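Side-chain contacts in long form salivary protein D7L1 (Culex quinquefasciatus, PDB 6V4C), which binds and sequesters adenine nucleotides, ADP and ATP most tightly, and so blocks platelet aggregation and haemostasis while female mosquitoes feed on vertebrate blood: residues E15-C18 with M19-F23; A46-V49 with K50-E54; Y239-C242 with I243-G246. All blocks are in the same frame, centred on the assembly; numbering follows the deposited sequence.

Interaction 1: residues E15-C18 with M19-F23. With EDO (1,2-ethanediol), chain J.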
# COMPACT_ATOMS: atom_id res chain seq x y z
N GLU A 15 -5.02 -1.32 3.57
CA GLU A 15 -6.30 -0.73 3.93
C GLU A 15 -6.75 0.27 2.87
O GLU A 15 -7.91 0.26 2.43
CB GLU A 15 -6.23 -0.05 5.30
CG GLU A 15 -7.54 0.60 5.72
CD GLU A 15 -7.38 1.59 6.86
OE1 GLU A 15 -7.88 1.30 7.97
OE2 GLU A 15 -6.74 2.64 6.65
N ALA A 16 -5.84 1.15 2.45
CA ALA A 16 -6.18 2.17 1.45
C ALA A 16 -6.58 1.53 0.13
O ALA A 16 -7.49 2.01 -0.55
CB ALA A 16 -5.01 3.12 1.26
N LYS A 17 -5.90 0.45 -0.26
CA LYS A 17 -6.23 -0.23 -1.51
C LYS A 17 -7.65 -0.80 -1.46
O LYS A 17 -8.40 -0.70 -2.44
CB LYS A 17 -5.22 -1.33 -1.80
CG LYS A 17 -5.44 -2.05 -3.10
CD LYS A 17 -4.48 -3.22 -3.24
CE LYS A 17 -4.83 -4.08 -4.45
NZ LYS A 17 -3.85 -5.19 -4.62
N CYS A 18 -8.03 -1.41 -0.34
CA CYS A 18 -9.39 -1.92 -0.21
C CYS A 18 -10.41 -0.78 -0.23
O CYS A 18 -11.46 -0.90 -0.85
CB CYS A 18 -9.54 -2.73 1.08
SG CYS A 18 -8.81 -4.38 1.02
N MET A 19 -10.10 0.33 0.45
CA MET A 19 -11.02 1.46 0.47
C MET A 19 -11.21 2.03 -0.93
O MET A 19 -12.34 2.36 -1.32
CB MET A 19 -10.51 2.54 1.42
CG MET A 19 -10.41 2.10 2.88
SD MET A 19 -10.12 3.50 3.97
CE MET A 19 -11.46 4.56 3.44
N GLU A 20 -10.13 2.16 -1.70
CA GLU A 20 -10.24 2.67 -3.06
C GLU A 20 -11.07 1.73 -3.94
O GLU A 20 -11.85 2.19 -4.78
CB GLU A 20 -8.85 2.86 -3.67
CG GLU A 20 -8.06 4.02 -3.09
CD GLU A 20 -6.73 4.21 -3.78
OE1 GLU A 20 -5.91 5.03 -3.31
OE2 GLU A 20 -6.48 3.53 -4.80
N ASP A 21 -10.91 0.42 -3.75
CA ASP A 21 -11.59 -0.54 -4.61
C ASP A 21 -13.08 -0.66 -4.32
O ASP A 21 -13.82 -1.18 -5.16
CB ASP A 21 -10.93 -1.91 -4.50
CG ASP A 21 -9.60 -1.99 -5.23
OD1 ASP A 21 -9.25 -1.02 -5.94
OD2 ASP A 21 -8.91 -3.02 -5.10
N HIS A 22 -13.54 -0.19 -3.16
CA HIS A 22 -14.91 -0.46 -2.72
C HIS A 22 -15.72 0.76 -2.31
O HIS A 22 -16.95 0.63 -2.21
CB HIS A 22 -14.92 -1.47 -1.57
CG HIS A 22 -14.59 -2.87 -1.99
ND1 HIS A 22 -13.85 -3.73 -1.21
CD2 HIS A 22 -14.90 -3.56 -3.11
CE1 HIS A 22 -13.72 -4.89 -1.83
NE2 HIS A 22 -14.35 -4.82 -2.98
N PHE A 23 -15.11 1.92 -2.07
CA PHE A 23 -15.89 3.04 -1.54
C PHE A 23 -16.83 3.65 -2.57
O PHE A 23 -17.84 4.25 -2.18
CB PHE A 23 -14.97 4.10 -0.91
CG PHE A 23 -14.44 5.12 -1.87
CD1 PHE A 23 -13.67 4.73 -2.96
CD2 PHE A 23 -14.68 6.47 -1.68
CE1 PHE A 23 -13.17 5.67 -3.84
CE2 PHE A 23 -14.18 7.41 -2.55
CZ PHE A 23 -13.42 7.01 -3.64
C1 EDO J . -1.66 -2.59 -5.23
O1 EDO J . -0.98 -1.49 -5.84
C2 EDO J . -0.85 -3.87 -5.39
O2 EDO J . -0.79 -4.60 -4.15
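E15 meets M19 one helical turn on. Its carbonyl O takes the backbone N-H of M19 (N to O 3.0 Å, 160° at the hydrogen). M19 CG lies 3.1 Å from the same E15 O because chi1 of -62° sets CG beside the backbone N, while the thioether beyond leads away from E15-C18. The two side chains meet loosely, E15 CG 4.3 Å from M19 SD, and the E15 carboxylate is held by the indole N-H of W36. A16 accepts the N-H of E20 at 2.9 Å from A16 O; its small methyl suits a buried place against Y266, an ADP-binding residue. K17 O receives D21 N at 3.0 Å with a more bent N-H (147°). The lysine runs fully extended, so K17 NZ stays 5.5 Å from D21 OD2, too far for a salt bridge, and makes a weak hydrogen bond to O2 of a 1,2-ethanediol, probably from the crystallisation liquor; D21 pairs instead with R207. C18 SG, beside its own backbone N, is bonded to C51 SG. Helix 8-22 thus lies against helix 45-55 through C18, M19 and H22, while flexible M19 also reaches W33 and M34 of helix 27-34.

Interaction 2: residues A46-V49 with K50-E54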
# COMPACT_ATOMS: atom_id res chain seq x y z
N ALA A 46 -20.01 -4.43 3.40
CA ALA A 46 -19.87 -5.87 3.53
C ALA A 46 -18.65 -6.39 2.78
O ALA A 46 -17.80 -7.08 3.36
CB ALA A 46 -21.14 -6.57 3.06
N CYS A 47 -18.54 -6.07 1.50
CA CYS A 47 -17.41 -6.56 0.71
C CYS A 47 -16.12 -5.80 0.97
O CYS A 47 -15.04 -6.28 0.60
CB CYS A 47 -17.74 -6.56 -0.79
SG CYS A 47 -19.01 -7.76 -1.28
N TYR A 48 -16.19 -4.62 1.60
CA TYR A 48 -14.97 -3.94 2.02
C TYR A 48 -14.30 -4.70 3.16
O TYR A 48 -13.07 -4.87 3.16
CB TYR A 48 -15.28 -2.51 2.45
CG TYR A 48 -14.15 -1.89 3.26
CD1 TYR A 48 -12.97 -1.50 2.65
CD2 TYR A 48 -14.27 -1.73 4.63
CE1 TYR A 48 -11.94 -0.95 3.38
CE2 TYR A 48 -13.24 -1.17 5.37
CZ TYR A 48 -12.08 -0.79 4.74
OH TYR A 48 -11.04 -0.24 5.46
N VAL A 49 -15.09 -5.16 4.13
CA VAL A 49 -14.53 -5.92 5.24
C VAL A 49 -13.88 -7.20 4.74
O VAL A 49 -12.81 -7.60 5.23
CB VAL A 49 -15.62 -6.20 6.30
CG1 VAL A 49 -15.08 -7.10 7.40
CG2 VAL A 49 -16.13 -4.89 6.88
N LYS A 50 -14.50 -7.86 3.76
CA LYS A 50 -13.91 -9.07 3.19
C LYS A 50 -12.55 -8.78 2.58
O LYS A 50 -11.58 -9.51 2.83
CB LYS A 50 -14.86 -9.66 2.13
CG LYS A 50 -14.28 -10.85 1.40
CD LYS A 50 -15.20 -11.32 0.29
CE LYS A 50 -14.59 -12.48 -0.48
NZ LYS A 50 -15.47 -12.95 -1.58
N CYS A 51 -12.45 -7.72 1.78
CA CYS A 51 -11.16 -7.29 1.25
C CYS A 51 -10.16 -7.05 2.38
O CYS A 51 -9.02 -7.50 2.31
CB CYS A 51 -11.35 -6.01 0.44
SG CYS A 51 -9.87 -5.36 -0.41
N LEU A 52 -10.60 -6.36 3.44
CA LEU A 52 -9.68 -5.96 4.50
C LEU A 52 -9.14 -7.15 5.27
O LEU A 52 -7.94 -7.22 5.55
CB LEU A 52 -10.38 -4.97 5.44
CG LEU A 52 -9.49 -4.24 6.44
CD1 LEU A 52 -8.56 -3.28 5.72
CD2 LEU A 52 -10.33 -3.51 7.47
N VAL A 53 -10.01 -8.11 5.63
CA VAL A 53 -9.56 -9.23 6.45
C VAL A 53 -8.68 -10.19 5.67
O VAL A 53 -7.77 -10.80 6.23
CB VAL A 53 -10.75 -9.94 7.14
CG1 VAL A 53 -11.47 -8.98 8.08
CG2 VAL A 53 -11.71 -10.51 6.10
N GLU A 54 -8.93 -10.34 4.36
CA GLU A 54 -8.04 -11.15 3.54
C GLU A 54 -6.70 -10.47 3.35
O GLU A 54 -5.64 -11.11 3.48
CB GLU A 54 -8.70 -11.45 2.19
CG GLU A 54 -10.02 -12.22 2.30
CD GLU A 54 -10.61 -12.56 0.94
OE1 GLU A 54 -10.83 -13.76 0.66
OE2 GLU A 54 -10.86 -11.62 0.15
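Two consecutive turns of helix 45-55, in the first of the protein's two odorant-binding-like domains, bring Y48 against L52 and V49 against V53. The backbone ladder is uneven: K50 N reaches A46 O only weakly, whereas L52 N to Y48 O and V53 N to V49 O are both 2.9 Å. C51 N approaches C47 O from above the carbonyl plane, 38° out of it, at 3.2 Å. With CG opposite the backbone N (chi1 163°), the Y48 ring runs alongside L52, and both leucine methyls come up to the phenol oxygen, CD1 and CD2 each 3.9 Å from Y48 OH. That buried hydroxyl has no polar partner in the model; the ring gains its contacts by stacking on W33 and packing against helix 8-22. The valines touch at one branch, V49 CG1 to V53 CG1 4.1 Å, while V53 CG2 is pressed to 3.2 Å from V49 O. Both touch F111 of helix 104-117, where compact CB-branched side chains suit the helix-helix contact. C47 and C51, four residues apart, tie the helix to C104 and to helix 8-22. Two cysteines on one helix, bonded to two different helices, are characteristic of the disulfide-linked, all-helical odorant-binding protein fold.

Interaction 3: residues Y239-C242 with I243-G246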
# COMPACT_ATOMS: atom_id res chain seq x y z
N TYR A 239 12.93 -4.96 -15.20
CA TYR A 239 11.50 -4.85 -15.48
C TYR A 239 11.05 -3.40 -15.48
O TYR A 239 10.23 -3.00 -16.31
CB TYR A 239 10.71 -5.67 -14.45
CG TYR A 239 10.70 -7.16 -14.74
CD1 TYR A 239 10.00 -7.67 -15.83
CD2 TYR A 239 11.38 -8.05 -13.92
CE1 TYR A 239 9.98 -9.03 -16.09
CE2 TYR A 239 11.36 -9.41 -14.17
CZ TYR A 239 10.66 -9.89 -15.26
OH TYR A 239 10.64 -11.24 -15.52
N TYR A 240 11.58 -2.60 -14.55
CA TYR A 240 11.32 -1.16 -14.53
C TYR A 240 11.65 -0.54 -15.88
O TYR A 240 10.85 0.21 -16.45
CB TYR A 240 12.15 -0.54 -13.41
CG TYR A 240 12.00 0.94 -13.17
CD1 TYR A 240 12.64 1.86 -13.99
CD2 TYR A 240 11.29 1.42 -12.08
CE1 TYR A 240 12.53 3.22 -13.77
CE2 TYR A 240 11.18 2.78 -11.84
CZ TYR A 240 11.80 3.67 -12.69
OH TYR A 240 11.70 5.02 -12.46
N LYS A 241 12.84 -0.85 -16.41
CA LYS A 241 13.22 -0.31 -17.71
C LYS A 241 12.36 -0.86 -18.84
O LYS A 241 12.08 -0.14 -19.80
CB LYS A 241 14.71 -0.57 -17.98
CG LYS A 241 15.28 0.18 -19.18
CD LYS A 241 14.85 1.65 -19.15
CE LYS A 241 15.76 2.53 -20.00
NZ LYS A 241 15.78 2.14 -21.44
N CYS A 242 11.93 -2.11 -18.73
CA CYS A 242 11.05 -2.69 -19.74
C CYS A 242 9.71 -1.95 -19.79
O CYS A 242 9.19 -1.66 -20.87
CB CYS A 242 10.86 -4.18 -19.48
SG CYS A 242 12.30 -5.21 -19.98
N ILE A 243 9.14 -1.63 -18.62
CA ILE A 243 7.90 -0.85 -18.58
C ILE A 243 8.14 0.56 -19.09
O ILE A 243 7.33 1.12 -19.84
CB ILE A 243 7.34 -0.85 -17.14
CG1 ILE A 243 7.11 -2.28 -16.65
CG2 ILE A 243 6.07 -0.01 -17.07
CD1 ILE A 243 7.06 -2.40 -15.15
N TYR A 244 9.26 1.17 -18.68
CA TYR A 244 9.64 2.49 -19.15
C TYR A 244 9.68 2.55 -20.68
O TYR A 244 9.12 3.46 -21.30
CB TYR A 244 11.02 2.82 -18.57
CG TYR A 244 11.53 4.23 -18.75
CD1 TYR A 244 12.09 4.64 -19.96
CD2 TYR A 244 11.52 5.14 -17.70
CE1 TYR A 244 12.59 5.92 -20.12
CE2 TYR A 244 12.01 6.42 -17.85
CZ TYR A 244 12.54 6.80 -19.06
OH TYR A 244 13.03 8.08 -19.21
N ASP A 245 10.35 1.57 -21.30
CA ASP A 245 10.48 1.58 -22.76
C ASP A 245 9.15 1.30 -23.44
O ASP A 245 8.85 1.89 -24.49
CB ASP A 245 11.53 0.56 -23.19
CG ASP A 245 12.93 0.93 -22.75
OD1 ASP A 245 13.18 2.13 -22.52
OD2 ASP A 245 13.77 0.02 -22.62
N GLY A 246 8.33 0.42 -22.86
CA GLY A 246 7.05 0.10 -23.48
C GLY A 246 6.09 1.28 -23.47
O GLY A 246 5.45 1.58 -24.48
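The rings of Y240 and Y244 come together obliquely, their nearest atoms, Y240 CE1 and Y244 CD2, 4.5 Å apart. Around them, F180 and F252 each meet the Y240 ring edge to face, and Y244 meets F252 with the planes at about 55°. Tyrosine serves here as an aromatic filler with a polar tip: Y240 OH bonds G173 O, while Y244 OH bonds H172 O and, weakly, E249 OE2, which puts it in the second shell of the zinc site formed by H172 and E249. The bend of K241 at chi2 (46°) brings CD within 4.1 Å of Y244 CD1, and a second at chi4 (60°) directs the amine forward to the next turn: K241 NZ binds D245 OD1 at 2.8 Å, on the syn lone pair, and D245 OD2 more weakly at 3.2 Å. This salt bridge ties the exposed carboxylate to the preceding turn, along the helix surface, and the ammonium also makes a cation-pi contact with F174. I243 CG1 lies 3.2 Å from Y239 O, and its side chain packs against W193, L225 and F252, as suits a buried beta-branched residue. The result is an amphipathic helix, tied by the C242-C228 disulfide, in the second PBP/GOBP-family region, with an i to i+4 salt bridge on its open side.

Overall arrangement
Interactions 1 and 2 belong to the same helical domain and join directly, through their shared disulfide and through M19 CG, which packs against Y48 CE1 at 3.4 Å. Interaction 3 belongs to the second odorant-binding-like domain, its centre about 27 Å from that of interaction 1 and about 33 Å from that of interaction 2. All three combine buried and more open faces and share the helical backbone ladder; they differ in what side chains add: apolar contacts in 46-54, an exposed ion pair beside a largely buried aromatic and aliphatic side in 239-246, little direct side-chain contact in 15-23. Interaction 1 is also nearest the ADP pocket, with the side chain of E15 about 5 Å from the bound ADP.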